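Local coordinates for protein 2-methyl-aconitate isomerase (Shewanella oneidensis, PDB 5K87) that catalyses the cis-trans isomerization of 2-methyl-aconitate by base-catalysed proton abstraction, a step in the breakdown of propionate through the 2-methylcitrate cycle, at residues M322-A335 against V353-A366. The protein carries 1 engineered substitution. Numbering follows the deposited sequence.
Sequences MMGTAAVAIGTAAA and VRFGHPSGTLRVGA
Gly331 and Val364 meet where helix 324-334 presses against the beta hairpin of 353-366. Val364 sets both methyls on the helix backbone: its CG1 lies 3.6 Å from Gly331 CA, and its CG2, turned anti to the backbone N (CG1 at chi1 52°), sits beside Ala327 O. A CB at Gly331 would collide with that CG2, so glycine lets the helix come to 7.0 Å from strand 360-366, axis to axis. Ala366 comes closer still, its CB 3.3 Å from Gly331 O. Toward the N-terminal end of the helix, the Phe355 ring packs against Ile330, Ala327 and Met322. Ile330 CD1 makes a CH-pi contact over one face, 3.8 Å from the centroid of the Phe355 ring and 14° off the normal, while Ile330 CG2 reaches Phe355 CD2. Ala327 CB touches the ring edge at CZ, and Met322, its CG anti to the backbone N (chi1 -173°), brings CG to 3.7 Å from Phe355 CE1. Trimming Phe355 to an alanine is likely to deprive Ile330 CD1 and Met322 CG of the ring they share, leaving a gap between helix and hairpin. Contacts are looser at the hairpin turn, where Met322 CE stands 4.2 Å from His357 CB, while Arg354 and Arg363 lie on the hairpin side turned from the helix. At the other end a water donates to Gly331 O and weakly accepts from Ala366 N. The helix starts at the active site: Met323, its N-cap, is the probable proton donor/acceptor, and Gly324 N binds malonate. Strand 308-314 flanks strand 353-357, strand 374-391 flanks 360-366, and strand 225-230 packs on Ala329 and Ile330.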
loop_
_atom_site.group_PDB
_atom_site.type_symbol
_atom_site.label_atom_id
_atom_site.label_comp_id
_atom_site.label_asym_id
_atom_site.label_seq_id
_atom_site.Cartn_x
_atom_site.Cartn_y
_atom_site.Cartn_z
ATOM N N MET A 322 -10.223 5.828 11.798
ATOM C CA MET A 322 -11.313 5.053 12.389
ATOM C C MET A 322 -12.164 4.413 11.297
ATOM O O MET A 322 -12.494 5.054 10.286
ATOM C CB MET A 322 -12.189 5.902 13.325
ATOM C CG MET A 322 -13.228 5.095 14.101
ATOM S SD MET A 322 -12.526 3.753 15.091
ATOM C CE MET A 322 -11.436 4.688 16.161
ATOM N N MET A 323 -12.502 3.141 11.483
ATOM C CA MET A 323 -13.439 2.484 10.581
ATOM C C MET A 323 -14.782 3.216 10.644
ATOM O O MET A 323 -15.232 3.629 11.723
ATOM C CB MET A 323 -13.623 1.017 10.974
ATOM C CG MET A 323 -12.349 0.191 10.950
ATOM S SD MET A 323 -11.466 0.180 12.531
ATOM C CE MET A 323 -12.478 -0.931 13.500
ATOM N N GLY A 324 -15.433 3.387 9.500
ATOM C CA GLY A 324 -16.714 4.069 9.477
ATOM C C GLY A 324 -17.779 3.329 10.266
ATOM O O GLY A 324 -18.622 3.945 10.942
ATOM N N THR A 325 -17.754 2.002 10.191
ATOM C CA THR A 325 -18.678 1.198 10.991
ATOM C C THR A 325 -18.462 1.406 12.489
ATOM O O THR A 325 -19.428 1.550 13.259
ATOM C CB THR A 325 -18.525 -0.282 10.686
ATOM O OG1 THR A 325 -17.144 -0.625 10.814
ATOM C CG2 THR A 325 -19.014 -0.598 9.272
ATOM N N ALA A 326 -17.199 1.426 12.907
ATOM C CA ALA A 326 -16.882 1.651 14.305
ATOM C C ALA A 326 -17.277 3.061 14.718
ATOM O O ALA A 326 -17.682 3.269 15.860
ATOM C CB ALA A 326 -15.415 1.408 14.561
ATOM N N ALA A 327 -17.181 4.027 13.808
ATOM C CA ALA A 327 -17.628 5.381 14.099
ATOM C C ALA A 327 -19.128 5.402 14.405
ATOM O O ALA A 327 -19.566 6.127 15.296
ATOM C CB ALA A 327 -17.283 6.334 12.954
ATOM N N VAL A 328 -19.908 4.617 13.667
ATOM C CA VAL A 328 -21.322 4.454 13.972
ATOM C C VAL A 328 -21.516 3.842 15.364
ATOM O O VAL A 328 -22.365 4.305 16.134
ATOM C CB VAL A 328 -22.033 3.602 12.916
ATOM C CG1 VAL A 328 -23.440 3.233 13.373
ATOM C CG2 VAL A 328 -22.052 4.345 11.578
ATOM N N ALA A 329 -20.733 2.823 15.701
ATOM C CA ALA A 329 -20.826 2.212 17.020
ATOM C C ALA A 329 -20.478 3.219 18.120
ATOM O O ALA A 329 -21.112 3.228 19.183
ATOM C CB ALA A 329 -19.920 0.983 17.103
ATOM N N ILE A 330 -19.473 4.059 17.880
ATOM C CA ILE A 330 -19.068 5.092 18.829
ATOM C C ILE A 330 -20.193 6.098 19.039
ATOM O O ILE A 330 -20.558 6.406 20.177
ATOM C CB ILE A 330 -17.793 5.826 18.365
ATOM C CG1 ILE A 330 -16.597 4.882 18.397
ATOM C CG2 ILE A 330 -17.513 7.054 19.249
ATOM C CD1 ILE A 330 -15.418 5.364 17.567
ATOM N N GLY A 331 -20.730 6.629 17.948
ATOM C CA GLY A 331 -21.781 7.630 18.050
ATOM C C GLY A 331 -23.025 7.073 18.722
ATOM O O GLY A 331 -23.660 7.748 19.548
ATOM N N THR A 332 -23.389 5.846 18.365
ATOM C CA THR A 332 -24.542 5.183 18.961
ATOM C C THR A 332 -24.324 4.930 20.451
ATOM O O THR A 332 -25.190 5.254 21.279
ATOM C CB THR A 332 -24.860 3.860 18.227
ATOM O OG1 THR A 332 -25.107 4.135 16.841
ATOM C CG2 THR A 332 -26.076 3.176 18.834
ATOM N N ALA A 333 -23.178 4.367 20.815
ATOM C CA ALA A 333 -22.919 4.106 22.225
ATOM C C ALA A 333 -22.860 5.407 23.013
ATOM O O ALA A 333 -23.315 5.473 24.169
ATOM C CB ALA A 333 -21.624 3.320 22.407
ATOM N N ALA A 334 -22.281 6.440 22.416
ATOM C CA ALA A 334 -22.159 7.721 23.099
ATOM C C ALA A 334 -23.526 8.320 23.409
ATOM O O ALA A 334 -23.668 9.073 24.381
ATOM C CB ALA A 334 -21.338 8.693 22.287
ATOM N N ALA A 335 -24.524 7.986 22.597
ATOM C CA ALA A 335 -25.876 8.522 22.760
ATOM C C ALA A 335 -26.694 7.777 23.816
ATOM O O ALA A 335 -27.803 8.199 24.170
ATOM C CB ALA A 335 -26.610 8.494 21.426
ATOM N N VAL A 353 -20.974 13.239 19.034
ATOM C CA VAL A 353 -19.659 13.384 19.638
ATOM C C VAL A 353 -18.618 13.560 18.558
ATOM O O VAL A 353 -18.746 13.020 17.448
ATOM C CB VAL A 353 -19.242 12.173 20.517
ATOM C CG1 VAL A 353 -20.007 12.164 21.841
ATOM C CG2 VAL A 353 -19.382 10.847 19.755
ATOM N N ARG A 354 -17.585 14.321 18.883
ATOM C CA ARG A 354 -16.381 14.354 18.080
ATOM C C ARG A 354 -15.341 13.585 18.859
ATOM O O ARG A 354 -15.039 13.923 20.008
ATOM C CB ARG A 354 -15.907 15.791 17.847
ATOM C CG ARG A 354 -14.714 15.878 16.910
ATOM C CD ARG A 354 -14.336 17.320 16.587
ATOM N NE ARG A 354 -15.283 17.945 15.669
ATOM C CZ ARG A 354 -15.272 17.761 14.352
ATOM N NH1 ARG A 354 -14.364 16.967 13.797
ATOM N NH2 ARG A 354 -16.173 18.371 13.589
ATOM N N PHE A 355 -14.795 12.538 18.255
ATOM C CA PHE A 355 -13.786 11.757 18.944
ATOM C C PHE A 355 -12.429 11.895 18.266
ATOM O O PHE A 355 -12.336 12.153 17.056
ATOM C CB PHE A 355 -14.208 10.288 19.091
ATOM C CG PHE A 355 -14.398 9.566 17.780
ATOM C CD1 PHE A 355 -13.331 8.929 17.156
ATOM C CD2 PHE A 355 -15.642 9.517 17.174
ATOM C CE1 PHE A 355 -13.509 8.257 15.947
ATOM C CE2 PHE A 355 -15.823 8.848 15.968
ATOM C CZ PHE A 355 -14.753 8.218 15.350
ATOM N N GLY A 356 -11.379 11.727 19.058
ATOM C CA GLY A 356 -10.030 11.749 18.544
ATOM C C GLY A 356 -9.509 10.349 18.287
ATOM O O GLY A 356 -9.495 9.504 19.180
ATOM N N HIS A 357 -9.069 10.130 17.050
ATOM C CA HIS A 357 -8.457 8.881 16.615
ATOM C C HIS A 357 -7.003 9.180 16.191
ATOM O O HIS A 357 -6.558 10.324 16.282
ATOM C CB HIS A 357 -9.299 8.247 15.493
ATOM C CG HIS A 357 -9.518 9.131 14.309
ATOM N ND1 HIS A 357 -8.531 9.411 13.383
ATOM C CD2 HIS A 357 -10.632 9.773 13.881
ATOM C CE1 HIS A 357 -9.032 10.194 12.443
ATOM N NE2 HIS A 357 -10.302 10.428 12.719
ATOM N N PRO A 358 -6.228 8.165 15.766
ATOM C CA PRO A 358 -4.813 8.473 15.509
ATOM C C PRO A 358 -4.548 9.542 14.455
ATOM O O PRO A 358 -3.527 10.216 14.549
ATOM C CB PRO A 358 -4.245 7.117 15.087
ATOM C CG PRO A 358 -5.053 6.153 15.878
ATOM C CD PRO A 358 -6.454 6.710 15.787
ATOM N N SER A 359 -5.446 9.715 13.492
ATOM C CA SER A 359 -5.216 10.679 12.416
ATOM C C SER A 359 -5.860 12.048 12.638
ATOM O O SER A 359 -5.741 12.920 11.777
ATOM C CB SER A 359 -5.697 10.110 11.073
ATOM O OG SER A 359 -4.843 9.071 10.624
ATOM N N GLY A 360 -6.533 12.240 13.771
ATOM C CA GLY A 360 -7.243 13.485 14.016
ATOM C C GLY A 360 -8.608 13.226 14.608
ATOM O O GLY A 360 -8.752 12.392 15.504
ATOM N N THR A 361 -9.622 13.926 14.120
ATOM C CA THR A 361 -10.932 13.828 14.752
ATOM C C THR A 361 -12.018 13.442 13.756
ATOM O O THR A 361 -11.835 13.563 12.546
ATOM C CB THR A 361 -11.333 15.135 15.468
ATOM O OG1 THR A 361 -11.699 16.118 14.497
ATOM C CG2 THR A 361 -10.187 15.664 16.311
ATOM N N LEU A 362 -13.141 12.965 14.281
ATOM C CA LEU A 362 -14.289 12.591 13.465
ATOM C C LEU A 362 -15.539 12.872 14.283
ATOM O O LEU A 362 -15.643 12.436 15.432
ATOM C CB LEU A 362 -14.207 11.103 13.090
ATOM C CG LEU A 362 -15.102 10.524 11.990
ATOM C CD1 LEU A 362 -14.507 9.204 11.507
ATOM C CD2 LEU A 362 -16.540 10.318 12.436
ATOM N N ARG A 363 -16.476 13.612 13.703
ATOM C CA ARG A 363 -17.754 13.903 14.349
ATOM C C ARG A 363 -18.830 12.961 13.822
ATOM O O ARG A 363 -19.025 12.826 12.606
ATOM C CB ARG A 363 -18.179 15.348 14.080
ATOM C CG ARG A 363 -19.461 15.738 14.791
ATOM C CD ARG A 363 -19.911 17.136 14.393
ATOM N NE ARG A 363 -21.018 17.619 15.219
ATOM C CZ ARG A 363 -22.300 17.372 14.970
ATOM N NH1 ARG A 363 -23.239 17.856 15.775
ATOM N NH2 ARG A 363 -22.648 16.640 13.919
ATOM N N VAL A 364 -19.534 12.315 14.738
ATOM C CA VAL A 364 -20.629 11.428 14.392
ATOM C C VAL A 364 -21.829 11.794 15.255
ATOM O O VAL A 364 -21.689 12.034 16.459
ATOM C CB VAL A 364 -20.234 9.935 14.570
ATOM C CG1 VAL A 364 -19.661 9.668 15.972
ATOM C CG2 VAL A 364 -21.412 9.031 14.272
ATOM N N GLY A 365 -22.995 11.881 14.638
ATOM C CA GLY A 365 -24.214 12.162 15.378
ATOM C C GLY A 365 -25.093 10.934 15.405
ATOM O O GLY A 365 -25.205 10.240 14.404
ATOM N N ALA A 366 -25.706 10.643 16.546
ATOM C CA ALA A 366 -26.649 9.533 16.634
ATOM C C ALA A 366 -27.875 9.973 17.403
ATOM O O ALA A 366 -27.771 10.509 18.511
ATOM C CB ALA A 366 -26.018 8.328 17.293
HETATM O O HOH W 1 -24.061 10.656 19.560
#